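Local coordinates for protein Fe(2+) transporter FeoB (Escherichia coli, PDB 3I8X) that takes part in GTP-driven ferrous iron uptake across the inner membrane, this chain being its cytoplasmic GTP-binding N-terminal domain, at residues 93-98 and 117-122. Numbering follows the deposited sequence.
Sequences VDASNL and VALNML. With GDP (guanosine-5'-diphosphate), chain D.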
loop_
_atom_site.group_PDB
_atom_site.type_symbol
_atom_site.label_atom_id
_atom_site.label_comp_id
_atom_site.label_asym_id
_atom_site.label_seq_id
_atom_site.Cartn_x
_atom_site.Cartn_y
_atom_site.Cartn_z
ATOM N N VAL A 93 -9.483 3.451 1.268
ATOM C CA VAL A 93 -9.757 3.346 -0.172
ATOM C C VAL A 93 -11.074 4.047 -0.421
ATOM O O VAL A 93 -12.027 3.849 0.310
ATOM C CB VAL A 93 -9.867 1.862 -0.649
ATOM C CG1 VAL A 93 -10.327 1.798 -2.112
ATOM C CG2 VAL A 93 -8.526 1.132 -0.451
ATOM N N ASP A 94 -11.120 4.883 -1.453
ATOM C CA ASP A 94 -12.327 5.612 -1.793
ATOM C C ASP A 94 -13.078 4.692 -2.737
ATOM O O ASP A 94 -12.600 4.411 -3.836
ATOM C CB ASP A 94 -11.926 6.974 -2.388
ATOM C CG ASP A 94 -13.043 7.668 -3.175
ATOM O OD1 ASP A 94 -14.240 7.338 -3.022
ATOM O OD2 ASP A 94 -12.687 8.587 -3.934
ATOM N N ALA A 95 -14.226 4.183 -2.285
ATOM C CA ALA A 95 -15.052 3.256 -3.078
ATOM C C ALA A 95 -15.635 3.868 -4.362
ATOM O O ALA A 95 -16.022 3.134 -5.282
ATOM C CB ALA A 95 -16.179 2.664 -2.206
ATOM N N SER A 96 -15.661 5.202 -4.440
ATOM C CA SER A 96 -16.195 5.913 -5.588
ATOM C C SER A 96 -15.185 6.050 -6.731
ATOM O O SER A 96 -15.552 6.362 -7.854
ATOM C CB SER A 96 -16.762 7.271 -5.158
ATOM O OG SER A 96 -15.741 8.187 -4.788
ATOM N N ASN A 97 -13.926 5.743 -6.438
ATOM C CA ASN A 97 -12.850 5.750 -7.392
ATOM C C ASN A 97 -11.992 4.563 -7.114
ATOM O O ASN A 97 -10.815 4.700 -6.844
ATOM C CB ASN A 97 -12.029 7.034 -7.244
ATOM C CG ASN A 97 -12.752 8.226 -7.780
ATOM O OD1 ASN A 97 -12.767 8.423 -8.988
ATOM N ND2 ASN A 97 -13.392 9.011 -6.907
ATOM N N LEU A 98 -12.582 3.380 -7.223
ATOM C CA LEU A 98 -11.945 2.156 -6.724
ATOM C C LEU A 98 -10.679 1.823 -7.497
ATOM O O LEU A 98 -9.632 1.537 -6.894
ATOM C CB LEU A 98 -12.936 0.964 -6.725
ATOM C CG LEU A 98 -12.400 -0.366 -6.170
ATOM C CD1 LEU A 98 -12.045 -0.181 -4.722
ATOM C CD2 LEU A 98 -13.373 -1.538 -6.356
ATOM N N VAL A 117 -7.954 -3.062 4.491
ATOM C CA VAL A 117 -8.532 -2.045 3.643
ATOM C C VAL A 117 -9.760 -1.464 4.342
ATOM O O VAL A 117 -10.714 -2.191 4.646
ATOM C CB VAL A 117 -8.929 -2.644 2.232
ATOM C CG1 VAL A 117 -9.752 -1.671 1.445
ATOM C CG2 VAL A 117 -7.686 -3.054 1.484
ATOM N N ALA A 118 -9.718 -0.154 4.614
ATOM C CA ALA A 118 -10.930 0.587 5.008
ATOM C C ALA A 118 -11.590 1.175 3.755
ATOM O O ALA A 118 -11.077 2.149 3.172
ATOM C CB ALA A 118 -10.616 1.697 6.052
ATOM N N LEU A 119 -12.707 0.551 3.335
ATOM C CA LEU A 119 -13.421 0.958 2.104
ATOM C C LEU A 119 -14.364 2.101 2.433
ATOM O O LEU A 119 -15.443 1.903 2.989
ATOM C CB LEU A 119 -14.183 -0.214 1.455
ATOM C CG LEU A 119 -14.617 -0.046 -0.024
ATOM C CD1 LEU A 119 -13.417 0.100 -0.991
ATOM C CD2 LEU A 119 -15.480 -1.200 -0.491
ATOM N N ASN A 120 -13.936 3.304 2.076
ATOM C CA ASN A 120 -14.597 4.531 2.459
ATOM C C ASN A 120 -15.450 5.132 1.320
ATOM O O ASN A 120 -15.387 4.682 0.185
ATOM C CB ASN A 120 -13.494 5.539 2.857
ATOM C CG ASN A 120 -13.884 6.420 4.011
ATOM O OD1 ASN A 120 -14.961 6.300 4.594
ATOM N ND2 ASN A 120 -12.987 7.307 4.365
ATOM N N MET A 121 -16.236 6.164 1.654
ATOM C CA MET A 121 -17.029 6.943 0.689
ATOM C C MET A 121 -18.043 6.056 -0.034
ATOM O O MET A 121 -18.214 6.107 -1.259
ATOM C CB MET A 121 -16.115 7.677 -0.288
ATOM C CG MET A 121 -14.835 8.197 0.358
ATOM S SD MET A 121 -14.654 9.943 0.451
ATOM C CE MET A 121 -14.134 10.231 -1.243
ATOM N N LEU A 122 -18.713 5.248 0.780
ATOM C CA LEU A 122 -19.626 4.209 0.317
ATOM C C LEU A 122 -20.956 4.785 -0.137
ATOM O O LEU A 122 -21.500 4.366 -1.152
ATOM C CB LEU A 122 -19.849 3.175 1.424
ATOM C CG LEU A 122 -18.801 2.072 1.547
ATOM C CD1 LEU A 122 -19.167 1.218 2.779
ATOM C CD2 LEU A 122 -18.723 1.210 0.271
HETATM P PB GDP D . -8.045 13.077 3.362
HETATM O O1B GDP D . -7.330 14.001 2.421
HETATM O O2B GDP D . -7.753 11.707 2.863
HETATM O O3B GDP D . -7.371 13.340 4.688
HETATM O O3A GDP D . -9.637 13.321 3.401
HETATM P PA GDP D . -10.634 13.968 4.539
HETATM O O1A GDP D . -10.384 15.424 4.886
HETATM O O2A GDP D . -10.922 13.130 5.752
HETATM O "O5'" GDP D . -12.027 13.902 3.748
HETATM C "C5'" GDP D . -12.295 14.653 2.573
HETATM C "C4'" GDP D . -13.750 15.115 2.629
HETATM O "O4'" GDP D . -14.605 13.982 2.517
HETATM C "C3'" GDP D . -14.099 15.758 3.961
HETATM O "O3'" GDP D . -15.035 16.815 3.800
HETATM C "C2'" GDP D . -14.750 14.665 4.782
HETATM O "O2'" GDP D . -15.653 15.203 5.753
HETATM C "C1'" GDP D . -15.406 13.815 3.705
HETATM N N9 GDP D . -15.504 12.361 4.042
HETATM C C8 GDP D . -14.618 11.578 4.688
HETATM N N7 GDP D . -15.084 10.301 4.773
HETATM C C5 GDP D . -16.280 10.248 4.167
HETATM C C6 GDP D . -17.320 9.213 3.885
HETATM O O6 GDP D . -17.183 8.039 4.255
HETATM N N1 GDP D . -18.409 9.573 3.207
HETATM C C2 GDP D . -18.585 10.844 2.799
HETATM N N2 GDP D . -19.696 11.162 2.132
HETATM N N3 GDP D . -17.701 11.853 3.016
HETATM C C4 GDP D . -16.543 11.610 3.678
#
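Asp94 and Met121 are brought together by their torsions: CG anti to the backbone N (chi1 162°) sets the carboxylate of Asp94 against Met121, which, bent at chi2 and chi3, curls back so that its CE lies 3.4 Å from Asp94 CG. Met121 CB also meets Asp94 OD1, at 3.3 Å, and Met121 SD lies over the guanine face, 4.1 Å from GDP C5. The same carboxylate organises its own turn, met from above its plane: Ser96 N reaches OD1 (2.9 Å, 53° out of plane), an Asx turn, and Asn97 ND2 reaches OD2 from 38° out of it. Replacing Asp94 with an alanine would probably leave Ser96 and Asn97 without this acceptor and set the Met121 methyl free to turn.

Three backbone bonds fix the parallel register. Val93 N reaches Ala118 O at 2.8 Å, Asn120 N reaches Val93 O at 2.7 Å, and Ala95 N prolongs the ladder to Asn120 O. On the sheet face carrying Val93 and Leu119, Val93 CG1 touches Leu119 CD1 (3.7 Å), and Ala95 CB rests on Leu119 CG at 3.8 Å.

Asn120, Met121 and Leu122, with Asp123, form the GTP-site segment corresponding to the G4 (NKxD) guanine-specificity motif, Met121 standing in the lysine position; Met121 N gives GDP O6 a weak hydrogen bond, and Asn120 ND2 is held by Ser14 O of the phosphate-binding loop. Strands 88-94 and 115-120 are adjacent members of a beta-alpha-beta crossover: connecting helix 98-110 packs on Val93 and Val117 through Thr105, and strand 145-147 flanks 115-120 on its other edge.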